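Local structure of phenolpthiocerol synthesis type-I polyketide synthase ppsA (Mycobacterium bovis, 7AKC) at residues Gln82-Leu85 with Gly86-Gly89; Asp256-His259 with Trp260-Asn263; Pro216-Asp219 with Ala220-Pro223; Ala142-Ser145 with Gly146-Gly149; Thr244-Asp248 with Leu249-Pro253. The protein probably extends activated long-chain acyl groups with malonyl-CoA or methylmalonyl-CoA units in phthiocerol lipid biosynthesis, the piece described being its acyltransferase domain. One frame throughout, in Å; residues are numbered along the deposited sequence.

Interaction 1. Residues Gln82-Leu85 with Gly86-Gly89; sequences QIQL and GLIG
The carbonyl oxygen of Ile-83 takes the backbone N-H of Leu-87 in a bond of 2.9 Å between O and N, and the same oxygen lies against the side chain that follows, with Leu-87 CG only 3.4 Å from it. Three further backbone bonds of the same four-residue spacing tie Gln-82 to Gly-86, Gln-84 to Ile-88 and Leu-85 to Gly-89. The side chains then settle on this frame. Ile-83 and Leu-87 run side by side and point the same way, so that the branch methyl CG2 of the isoleucine meets CD1 of the leucine at 4.0 Å. That same CD1 methyl also reaches Gln-84: it stands above the plane of the amide and, displaced from its centre, keeps an equal 4.0 Å from OE1 and from NE2 of Gln-84. The glutamine gets there because its chain folds back at chi2 (-60°), which lays the amide alongside the helix. In Ile-88, CG1 is set opposite the backbone N (chi1 -171°); CG2 is thereby turned back to within 3.5 Å of Leu-85 O, while the end of the side chain leads away. Ile-88 packs on Leu-131 and Thr-134 of helix 127-141 and on Val-116 and Ala-117 of helix 115-121. Gln-84 packs on Thr-134 and Ser-138 and on the loop residues Arg-30 and Met-113. The whole is a worked example of i to i+3 and i to i+4 packing on an alpha helix, here helix 79-100 of an acyltransferase domain, where Gln-84 lies near, without touching, the residues of a probable GxSxG nucleophile elbow.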
loop_
_atom_site.group_PDB
_atom_site.type_symbol
_atom_site.label_atom_id
_atom_site.label_comp_id
_atom_site.label_asym_id
_atom_site.label_seq_id
_atom_site.Cartn_x
_atom_site.Cartn_y
_atom_site.Cartn_z
ATOM N N GLN A 82 13.421 8.868 -7.881
ATOM C CA GLN A 82 12.928 10.244 -7.745
ATOM C C GLN A 82 11.428 10.284 -7.457
ATOM O O GLN A 82 11.015 11.020 -6.564
ATOM C CB GLN A 82 13.199 11.064 -9.021
ATOM C CG GLN A 82 14.585 11.679 -9.115
ATOM C CD GLN A 82 14.513 13.019 -9.831
ATOM O OE1 GLN A 82 13.964 13.151 -10.940
ATOM N NE2 GLN A 82 15.076 14.047 -9.209
ATOM N N ILE A 83 10.603 9.515 -8.200
ATOM C CA ILE A 83 9.148 9.523 -7.983
ATOM C C ILE A 83 8.771 9.089 -6.556
ATOM O O ILE A 83 7.987 9.786 -5.897
ATOM C CB ILE A 83 8.408 8.724 -9.083
ATOM C CG1 ILE A 83 8.307 9.565 -10.360
ATOM C CG2 ILE A 83 7.006 8.250 -8.636
ATOM C CD1 ILE A 83 8.281 8.768 -11.668
ATOM N N GLN A 84 9.348 7.980 -6.062
ATOM C CA GLN A 84 9.040 7.504 -4.706
ATOM C C GLN A 84 9.507 8.481 -3.630
ATOM O O GLN A 84 8.833 8.626 -2.618
ATOM C CB GLN A 84 9.590 6.086 -4.460
ATOM C CG GLN A 84 8.922 5.001 -5.309
ATOM C CD GLN A 84 7.441 4.896 -5.060
ATOM O OE1 GLN A 84 6.959 5.069 -3.934
ATOM N NE2 GLN A 84 6.678 4.613 -6.085
ATOM N N LEU A 85 10.609 9.227 -3.879
ATOM C CA LEU A 85 11.103 10.225 -2.937
ATOM C C LEU A 85 10.182 11.455 -2.867
ATOM O O LEU A 85 9.884 11.938 -1.764
ATOM C CB LEU A 85 12.546 10.616 -3.252
ATOM C CG LEU A 85 13.566 9.528 -2.910
ATOM C CD1 LEU A 85 14.939 9.864 -3.499
ATOM C CD2 LEU A 85 13.633 9.299 -1.396
ATOM N N GLY A 86 9.688 11.908 -4.021
ATOM C CA GLY A 86 8.720 12.998 -4.061
ATOM C C GLY A 86 7.410 12.568 -3.403
ATOM O O GLY A 86 6.774 13.367 -2.705
ATOM N N LEU A 87 7.007 11.292 -3.593
ATOM C CA LEU A 87 5.794 10.790 -2.946
ATOM C C LEU A 87 5.887 10.846 -1.409
ATOM O O LEU A 87 5.054 11.529 -0.789
ATOM C CB LEU A 87 5.436 9.388 -3.451
ATOM C CG LEU A 87 4.800 9.368 -4.840
ATOM C CD1 LEU A 87 4.682 7.953 -5.389
ATOM C CD2 LEU A 87 3.448 10.029 -4.814
ATOM N N ILE A 88 6.920 10.226 -0.792
ATOM C CA ILE A 88 7.049 10.270 0.678
ATOM C C ILE A 88 7.332 11.698 1.195
ATOM O O ILE A 88 6.866 12.058 2.274
ATOM C CB ILE A 88 8.052 9.237 1.245
ATOM C CG1 ILE A 88 7.983 9.168 2.790
ATOM C CG2 ILE A 88 9.472 9.510 0.736
ATOM C CD1 ILE A 88 8.839 8.132 3.434
ATOM N N GLY A 89 7.995 12.535 0.397
ATOM C CA GLY A 89 8.239 13.924 0.787
ATOM C C GLY A 89 6.926 14.667 0.936
ATOM O O GLY A 89 6.648 15.260 1.973
#

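Interaction 2. Residues Asp256-His259 with Trp260-Asn263; sequences DAEH and WATN
Different first torsions bring two consecutive rings, His-259 and Trp-260, together: the imidazole swings opposite its own backbone N (chi1 -177°), while the indole is thrown opposite its carbonyl carbon (chi1 -57°). The result is a T-shaped pair in which the histidine edge addresses the indole face, with planes 85° apart. The atom that does the touching is His-259 CD2, over the six-membered ring of the indole, 3.8 Å from Trp-260 CE3. Both imidazole nitrogens have other partners, NE2 bonding Glu-115 and ND1 the hydroxyl of Tyr-246, which fixes the rotation of the ring. Asp-256 is the N-cap of helix 257-265: its OD1 receives His-259 N at 3.1 Å, and its carbonyl O takes Trp-260 N at 3.0 Å. The indole meanwhile packs on Val-116 and Ala-119 of helix 115-121 and on Met-225 of helix 222-228. In the same first turn, Glu-258 O is gripped twice by one residue, by Thr-262 N at 2.9 Å and by Thr-262 OG1 at 3.0 Å, the two donors arriving from opposite faces of the carbonyl plane. The hydroxyl also lies 3.2 Å from Glu-258 OE2, a carboxylate oxygen engaged in a salt bridge with Arg-226.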
loop_
_atom_site.group_PDB
_atom_site.type_symbol
_atom_site.label_atom_id
_atom_site.label_comp_id
_atom_site.label_asym_id
_atom_site.label_seq_id
_atom_site.Cartn_x
_atom_site.Cartn_y
_atom_site.Cartn_z
ATOM N N ASP A 256 11.885 -3.370 10.840
ATOM C CA ASP A 256 13.297 -3.542 10.490
ATOM C C ASP A 256 13.503 -3.993 9.029
ATOM O O ASP A 256 12.526 -4.086 8.274
ATOM C CB ASP A 256 13.951 -4.535 11.494
ATOM C CG ASP A 256 13.266 -5.902 11.544
ATOM O OD1 ASP A 256 12.386 -6.165 10.683
ATOM O OD2 ASP A 256 13.610 -6.711 12.444
ATOM N N ALA A 257 14.767 -4.302 8.644
ATOM C CA ALA A 257 15.149 -4.772 7.306
ATOM C C ALA A 257 14.287 -5.949 6.838
ATOM O O ALA A 257 13.816 -5.930 5.697
ATOM C CB ALA A 257 16.625 -5.158 7.283
ATOM N N GLU A 258 14.059 -6.946 7.718
ATOM C CA GLU A 258 13.250 -8.121 7.428
ATOM C C GLU A 258 11.824 -7.700 7.105
ATOM O O GLU A 258 11.275 -8.187 6.108
ATOM C CB GLU A 258 13.287 -9.151 8.579
ATOM C CG GLU A 258 12.618 -10.464 8.198
ATOM C CD GLU A 258 13.176 -11.155 6.964
ATOM O OE1 GLU A 258 14.233 -11.815 7.085
ATOM O OE2 GLU A 258 12.562 -11.037 5.876
ATOM N N HIS A 259 11.254 -6.760 7.896
ATOM C CA HIS A 259 9.930 -6.219 7.624
ATOM C C HIS A 259 9.858 -5.571 6.226
ATOM O O HIS A 259 8.904 -5.845 5.512
ATOM C CB HIS A 259 9.494 -5.192 8.676
ATOM C CG HIS A 259 8.103 -4.685 8.428
ATOM N ND1 HIS A 259 6.996 -5.430 8.782
ATOM C CD2 HIS A 259 7.690 -3.555 7.809
ATOM C CE1 HIS A 259 5.944 -4.726 8.388
ATOM N NE2 HIS A 259 6.319 -3.585 7.806
ATOM N N TRP A 260 10.821 -4.710 5.846
ATOM C CA TRP A 260 10.756 -4.061 4.519
ATOM C C TRP A 260 10.992 -5.022 3.355
ATOM O O TRP A 260 10.295 -4.922 2.332
ATOM C CB TRP A 260 11.675 -2.818 4.465
ATOM C CG TRP A 260 11.318 -1.835 5.548
ATOM C CD1 TRP A 260 12.082 -1.481 6.627
ATOM C CD2 TRP A 260 10.041 -1.200 5.732
ATOM N NE1 TRP A 260 11.365 -0.647 7.462
ATOM C CE2 TRP A 260 10.108 -0.461 6.936
ATOM C CE3 TRP A 260 8.827 -1.232 5.024
ATOM C CZ2 TRP A 260 9.009 0.233 7.440
ATOM C CZ3 TRP A 260 7.763 -0.501 5.501
ATOM C CH2 TRP A 260 7.852 0.202 6.706
ATOM N N ALA A 261 11.867 -6.033 3.543
ATOM C CA ALA A 261 12.073 -7.088 2.527
ATOM C C ALA A 261 10.790 -7.920 2.365
ATOM O O ALA A 261 10.408 -8.273 1.245
ATOM C CB ALA A 261 13.225 -8.000 2.945
ATOM N N THR A 262 10.098 -8.193 3.483
ATOM C CA THR A 262 8.864 -8.968 3.442
ATOM C C THR A 262 7.723 -8.177 2.837
ATOM O O THR A 262 6.952 -8.703 2.029
ATOM C CB THR A 262 8.532 -9.468 4.853
ATOM O OG1 THR A 262 9.526 -10.407 5.261
ATOM C CG2 THR A 262 7.137 -10.089 4.951
ATOM N N ASN A 263 7.609 -6.901 3.236
ATOM C CA ASN A 263 6.552 -5.991 2.792
ATOM C C ASN A 263 6.513 -5.813 1.269
ATOM O O ASN A 263 5.428 -5.775 0.671
ATOM C CB ASN A 263 6.667 -4.637 3.521
ATOM C CG ASN A 263 5.878 -3.539 2.880
ATOM O OD1 ASN A 263 6.391 -2.826 1.998
ATOM N ND2 ASN A 263 4.601 -3.453 3.226
#

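Interaction 3. Residues Pro216-Asp219 with Ala220-Pro223; sequences PAMD and ALQP
Met-218 and Leu-221 meet at a slant across a single turn: the leucine methyl CD1 rests 4.0 Å from Met-218 SD and equally close to its terminal CE. The methionine can present both atoms because its chain is bent twice, first at chi2 (-70°) and again at chi3, which curls the sulfur and methyl back toward the leucine. Asp-219 and Gln-222 are oriented quite differently. They run side by side and point the same way, with the carboxylate and amide planes 32° apart, and their oxygens do not bond directly. Water 2 sits between them instead, donating to Asp-219 OD1 at 2.8 Å and to Gln-222 OE1 at 2.7 Å. Both polar ends are anchored further out on helix 257-265, where OD1 forms a salt bridge with Arg-265 and Gln-222 NE2 bonds the carbonyl of Ala-261. The three-residue spacing of both pairs reflects the backbone, a 3-10 segment leading into helix 222-228. Leu-221 N bonds Met-218 O at 3.0 Å and Gln-222 N bonds Asp-219 O at 3.2 Å; in each the donor stands well above the carbonyl plane, by 58° in the first. The four-residue step from Pro-216 to Ala-220 is spanned by water 1, which donates to Pro-216 O and accepts a weak bond from Ala-220 N. On the apolar side, Met-218 packs on Val-211 and Met-264, and both it and Leu-221 lie against Leu-144. Next in sequence, the ring carbon CD of Pro-223 abuts Asp-219 O at 3.6 Å.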
loop_
_atom_site.group_PDB
_atom_site.type_symbol
_atom_site.label_atom_id
_atom_site.label_comp_id
_atom_site.label_asym_id
_atom_site.label_seq_id
_atom_site.Cartn_x
_atom_site.Cartn_y
_atom_site.Cartn_z
ATOM N N PRO A 216 6.435 -12.560 -7.244
ATOM C CA PRO A 216 7.702 -13.287 -7.147
ATOM C C PRO A 216 8.965 -12.610 -7.698
ATOM O O PRO A 216 10.027 -13.019 -7.359
ATOM C CB PRO A 216 7.419 -14.579 -7.930
ATOM C CG PRO A 216 5.950 -14.794 -7.746
ATOM C CD PRO A 216 5.391 -13.396 -7.841
ATOM N N ALA A 217 8.801 -11.583 -8.520
ATOM C CA ALA A 217 9.964 -10.846 -9.051
ATOM C C ALA A 217 10.700 -10.125 -7.919
ATOM O O ALA A 217 11.866 -9.793 -8.089
ATOM C CB ALA A 217 9.518 -9.878 -10.097
ATOM N N MET A 218 10.008 -9.888 -6.808
ATOM C CA MET A 218 10.645 -9.230 -5.642
ATOM C C MET A 218 11.499 -10.210 -4.822
ATOM O O MET A 218 12.306 -9.734 -4.022
ATOM C CB MET A 218 9.573 -8.590 -4.756
ATOM C CG MET A 218 8.721 -7.592 -5.495
ATOM S SD MET A 218 9.641 -6.100 -5.921
ATOM C CE MET A 218 9.790 -6.283 -7.697
ATOM N N ASP A 219 11.330 -11.516 -5.007
ATOM C CA ASP A 219 12.074 -12.497 -4.177
ATOM C C ASP A 219 13.572 -12.233 -4.300
ATOM O O ASP A 219 14.253 -12.222 -3.280
ATOM C CB ASP A 219 11.836 -13.924 -4.648
ATOM C CG ASP A 219 10.430 -14.443 -4.446
ATOM O OD1 ASP A 219 9.707 -13.851 -3.652
ATOM O OD2 ASP A 219 10.093 -15.446 -5.079
ATOM N N ALA A 220 14.039 -11.983 -5.517
ATOM C CA ALA A 220 15.489 -11.814 -5.757
ATOM C C ALA A 220 16.066 -10.548 -5.117
ATOM O O ALA A 220 17.269 -10.505 -4.982
ATOM C CB ALA A 220 15.772 -11.859 -7.232
ATOM N N LEU A 221 15.234 -9.575 -4.749
ATOM C CA LEU A 221 15.703 -8.303 -4.140
ATOM C C LEU A 221 15.707 -8.385 -2.606
ATOM O O LEU A 221 16.242 -7.468 -1.983
ATOM C CB LEU A 221 14.804 -7.153 -4.593
ATOM C CG LEU A 221 14.505 -7.059 -6.086
ATOM C CD1 LEU A 221 13.589 -5.885 -6.358
ATOM C CD2 LEU A 221 15.783 -6.923 -6.889
ATOM N N GLN A 222 15.133 -9.437 -2.041
ATOM C CA GLN A 222 15.014 -9.519 -0.563
ATOM C C GLN A 222 16.402 -9.690 0.085
ATOM O O GLN A 222 16.609 -9.010 1.081
ATOM C CB GLN A 222 14.027 -10.606 -0.145
ATOM C CG GLN A 222 12.597 -10.347 -0.580
ATOM C CD GLN A 222 11.703 -11.466 -0.115
ATOM O OE1 GLN A 222 11.941 -12.632 -0.401
ATOM N NE2 GLN A 222 10.674 -11.116 0.634
ATOM N N PRO A 223 17.368 -10.519 -0.405
ATOM C CA PRO A 223 18.668 -10.574 0.285
ATOM C C PRO A 223 19.351 -9.218 0.342
ATOM O O PRO A 223 19.913 -8.868 1.384
ATOM C CB PRO A 223 19.468 -11.588 -0.541
ATOM C CG PRO A 223 18.424 -12.462 -1.164
ATOM C CD PRO A 223 17.328 -11.474 -1.532
HETATM O O HOH W 1 12.837 -13.238 -7.994
HETATM O O HOH W 2 9.849 -14.271 -0.891
#

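Interaction 4. Residues Ala142-Ser145 with Gly146-Gly149; sequences APLS and GQGG
Gln-147 lies back over Leu-144, held first by its backbone: Gln-147 N bonds Leu-144 O at 3.1 Å, nearly straight at the hydrogen (166°). This closes a beta turn whose two middle residues, Ser-145 and Gly-146, have the backbone angles of type II, with the glycine at the positive phi (83°) that this turn calls for in its third place. The two side chains then overlap at a slant, the glutamine chain staying extended beyond CG so that its amide reaches as far as the leucine: Leu-144 CD2 touches Gln-147 OE1 at 3.7 Å, while NE2 comes over toward the carbonyl of Pro-143. Water makes that last link. Water 3 accepts from Gln-147 NE2 at 2.9 Å and donates both to Pro-143 O and to Ser-145 O, and water 4 repeats the bridge from NE2 to Pro-143 O. On the exit of the turn, water 5 donates to Leu-144 O and accepts from Gly-148 N, each at 2.8 Å. One shell further out, the start of the turn is fixed by Ser-145, which grips Ala-142 O twice: OG bonds it at 2.6 Å, in the carbonyl plane and on a lone pair, and the backbone N bonds it at 2.9 Å. Leu-144 also packs on Val-211. The turn thus joins helix 127-141, with Ala-142 resting on Ile-80 and Glu-81 of helix 79-100, to strand 148-153, an inner strand of the four-stranded antiparallel sheet, where Gly-149 makes a backbone hydrogen bond with Gly-185.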
loop_
_atom_site.group_PDB
_atom_site.type_symbol
_atom_site.label_atom_id
_atom_site.label_comp_id
_atom_site.label_asym_id
_atom_site.label_seq_id
_atom_site.Cartn_x
_atom_site.Cartn_y
_atom_site.Cartn_z
ATOM N N ALA A 142 14.697 -0.521 -9.350
ATOM C CA ALA A 142 14.840 0.151 -10.622
ATOM C C ALA A 142 15.231 -0.748 -11.815
ATOM O O ALA A 142 14.670 -0.536 -12.888
ATOM C CB ALA A 142 15.817 1.326 -10.497
ATOM N N PRO A 143 16.173 -1.717 -11.708
ATOM C CA PRO A 143 16.527 -2.513 -12.896
ATOM C C PRO A 143 15.331 -3.346 -13.429
ATOM O O PRO A 143 15.366 -3.796 -14.576
ATOM C CB PRO A 143 17.644 -3.411 -12.376
ATOM C CG PRO A 143 18.278 -2.629 -11.246
ATOM C CD PRO A 143 17.045 -2.066 -10.572
ATOM N N LEU A 144 14.239 -3.424 -12.670
ATOM C CA LEU A 144 13.031 -4.195 -13.092
ATOM C C LEU A 144 12.005 -3.249 -13.718
ATOM O O LEU A 144 10.893 -3.695 -13.998
ATOM C CB LEU A 144 12.461 -4.919 -11.870
ATOM C CG LEU A 144 13.405 -5.919 -11.207
ATOM C CD1 LEU A 144 12.692 -6.701 -10.123
ATOM C CD2 LEU A 144 14.003 -6.865 -12.234
ATOM N N SER A 145 12.376 -1.985 -13.923
ATOM C CA SER A 145 11.468 -1.003 -14.488
ATOM C C SER A 145 10.824 -1.504 -15.795
ATOM O O SER A 145 11.503 -1.986 -16.703
ATOM C CB SER A 145 12.197 0.333 -14.697
ATOM O OG SER A 145 12.560 0.950 -13.461
ATOM N N GLY A 146 9.505 -1.466 -15.828
ATOM C CA GLY A 146 8.747 -1.843 -17.006
ATOM C C GLY A 146 8.470 -3.313 -17.236
ATOM O O GLY A 146 7.712 -3.660 -18.146
ATOM N N GLN A 147 9.085 -4.200 -16.455
ATOM C CA GLN A 147 8.899 -5.647 -16.657
ATOM C C GLN A 147 7.588 -6.161 -16.107
ATOM O O GLN A 147 7.004 -7.094 -16.661
ATOM C CB GLN A 147 10.062 -6.435 -16.007
ATOM C CG GLN A 147 11.377 -6.177 -16.729
ATOM C CD GLN A 147 12.557 -6.872 -16.100
ATOM O OE1 GLN A 147 12.428 -7.907 -15.427
ATOM N NE2 GLN A 147 13.755 -6.291 -16.312
ATOM N N GLY A 148 7.167 -5.612 -14.971
ATOM C CA GLY A 148 5.956 -6.099 -14.306
ATOM C C GLY A 148 4.836 -5.102 -14.367
ATOM O O GLY A 148 5.040 -3.903 -14.589
ATOM N N GLY A 149 3.637 -5.605 -14.255
ATOM C CA GLY A 149 2.456 -4.769 -14.276
ATOM C C GLY A 149 1.456 -5.258 -13.244
ATOM O O GLY A 149 1.705 -6.231 -12.530
HETATM O O HOH W 3 13.864 -3.482 -16.906
HETATM O O HOH W 4 16.721 -6.153 -15.074
HETATM O O HOH W 5 8.474 -4.340 -12.820
#

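Interaction 5. Residues Thr244-Asp248 with Leu249-Pro253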
loop_
_atom_site.group_PDB
_atom_site.type_symbol
_atom_site.label_atom_id
_atom_site.label_comp_id
_atom_site.label_asym_id
_atom_site.label_seq_id
_atom_site.Cartn_x
_atom_site.Cartn_y
_atom_site.Cartn_z
ATOM N N THR A 244 -0.095 -3.524 6.716
ATOM C CA THR A 244 -0.767 -4.253 5.650
ATOM C C THR A 244 0.150 -5.386 5.125
ATOM O O THR A 244 -0.196 -6.073 4.139
ATOM C CB THR A 244 -1.129 -3.283 4.511
ATOM O OG1 THR A 244 0.055 -2.610 4.008
ATOM C CG2 THR A 244 -2.236 -2.264 4.930
ATOM N N THR A 245 1.287 -5.620 5.761
ATOM C CA THR A 245 2.245 -6.615 5.336
ATOM C C THR A 245 1.853 -8.070 5.580
ATOM O O THR A 245 2.133 -8.943 4.715
ATOM C CB THR A 245 3.601 -6.310 5.979
ATOM O OG1 THR A 245 4.057 -5.045 5.464
ATOM C CG2 THR A 245 4.649 -7.399 5.693
ATOM N N TYR A 246 1.244 -8.318 6.738
ATOM C CA TYR A 246 0.941 -9.701 7.162
ATOM C C TYR A 246 -0.555 -10.017 7.175
ATOM O O TYR A 246 -1.367 -9.153 7.493
ATOM C CB TYR A 246 1.519 -9.938 8.560
ATOM C CG TYR A 246 2.954 -9.517 8.724
ATOM C CD1 TYR A 246 3.984 -10.362 8.351
ATOM C CD2 TYR A 246 3.282 -8.281 9.251
ATOM C CE1 TYR A 246 5.306 -9.989 8.494
ATOM C CE2 TYR A 246 4.600 -7.892 9.396
ATOM C CZ TYR A 246 5.616 -8.749 9.017
ATOM O OH TYR A 246 6.919 -8.382 9.156
ATOM N N ALA A 247 -0.876 -11.267 6.852
ATOM C CA ALA A 247 -2.272 -11.710 6.915
ATOM C C ALA A 247 -2.759 -11.686 8.370
ATOM O O ALA A 247 -3.938 -11.469 8.605
ATOM C CB ALA A 247 -2.415 -13.135 6.357
ATOM N N ASP A 248 -1.855 -11.954 9.313
ATOM C CA ASP A 248 -2.207 -11.919 10.754
ATOM C C ASP A 248 -1.937 -10.508 11.246
ATOM O O ASP A 248 -0.778 -10.131 11.316
ATOM C CB ASP A 248 -1.456 -12.992 11.547
ATOM C CG ASP A 248 -1.757 -13.025 13.039
ATOM O OD1 ASP A 248 -2.698 -12.343 13.473
ATOM O OD2 ASP A 248 -1.044 -13.743 13.753
ATOM N N LEU A 249 -2.994 -9.759 11.550
ATOM C CA LEU A 249 -2.810 -8.339 11.928
ATOM C C LEU A 249 -2.286 -8.235 13.361
ATOM O O LEU A 249 -1.864 -7.161 13.737
ATOM C CB LEU A 249 -4.107 -7.560 11.728
ATOM C CG LEU A 249 -4.709 -7.603 10.330
ATOM C CD1 LEU A 249 -6.135 -7.095 10.372
ATOM C CD2 LEU A 249 -3.892 -6.774 9.357
ATOM N N HIS A 250 -2.232 -9.346 14.084
ATOM C CA HIS A 250 -1.671 -9.331 15.458
ATOM C C HIS A 250 -0.212 -9.768 15.435
ATOM O O HIS A 250 0.335 -10.044 16.508
ATOM C CB HIS A 250 -2.672 -9.988 16.409
ATOM C CG HIS A 250 -3.939 -9.214 16.317
ATOM N ND1 HIS A 250 -4.990 -9.614 15.517
ATOM C CD2 HIS A 250 -4.267 -7.995 16.799
ATOM C CE1 HIS A 250 -5.938 -8.704 15.564
ATOM N NE2 HIS A 250 -5.518 -7.700 16.345
ATOM N N THR A 251 0.377 -9.852 14.241
ATOM C CA THR A 251 1.827 -10.085 14.161
ATOM C C THR A 251 2.374 -8.700 14.444
ATOM O O THR A 251 2.372 -7.913 13.510
ATOM C CB THR A 251 2.274 -10.426 12.734
ATOM O OG1 THR A 251 1.559 -11.574 12.278
ATOM C CG2 THR A 251 3.757 -10.703 12.622
ATOM N N GLN A 252 2.668 -8.391 15.708
ATOM C CA GLN A 252 3.142 -7.032 16.069
ATOM C C GLN A 252 4.505 -6.889 15.412
ATOM O O GLN A 252 5.467 -7.448 15.962
ATOM C CB GLN A 252 3.277 -6.871 17.586
ATOM N N PRO A 253 4.650 -6.134 14.305
ATOM C CA PRO A 253 5.905 -6.114 13.593
ATOM C C PRO A 253 6.976 -5.124 14.053
ATOM O O PRO A 253 6.647 -4.044 14.486
ATOM C CB PRO A 253 5.483 -5.683 12.188
ATOM C CG PRO A 253 4.233 -4.841 12.384
ATOM C CD PRO A 253 3.680 -5.185 13.751
HETATM O O HOH W 6 -5.663 -10.993 11.569
#
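Tyr-246 turns its ring toward the second half of the loop and is covered on both faces by threonine methyls. Its neighbour Thr-245 sets CG2 over the centre of one face, and on the opposite face Thr-251 CG2 makes a CH-pi contact, 4.1 Å from the ring centroid and 8° off the normal. On the hydroxyl-bearing half of the ring, Tyr-246 CE2 meets Pro-253 CB at 3.7 Å, at a slant. Ala-247 contributes its carbonyl, linked weakly to water 6, which accepts from Leu-249 N at 2.9 Å. Asp-248 then does most of the polar work. With CG opposite the backbone N (chi1 180°), its carboxylate swings forward, and OD1 takes the N-H of His-250 at 3.1 Å, from above the carboxylate plane. Its backbone O is gripped twice by Thr-251, by N at 3.2 Å and by OG1 at 2.9 Å, both from the same face of the carbonyl. Further out, Leu-249 packs on Ser-276 of helix 270-278. An Asx turn at Asp-248 nested in a type I beta turn from Asp-248 to Thr-251 is the motif that shapes this surface loop between strand 240-242 and helix 257-265.

How the interactions relate
Along the chain the order is interaction 1, 4, 3, 5 and 2, all within one acyltransferase domain. Interactions 2 and 3 have centres 11 Å apart and are joined where helix 257-265 meets residues 216-223; interactions 2 and 5, 12 Å apart, share the bonds of His-259 and Asn-263 with the loop 244-253. Interactions 3 and 4, at 13 Å, meet through Leu-144. This continuous chain of contacts, 4-3-2-5, runs from the start of inner strand 148-153 of the antiparallel sheet to the loop after edge strand 240-242 of the parallel sheet, so helix 257-265 links the two sheets' sides of the domain. Interaction 1 touches none of them and lies across the chain's centre from interaction 5, their centres 25 Å apart.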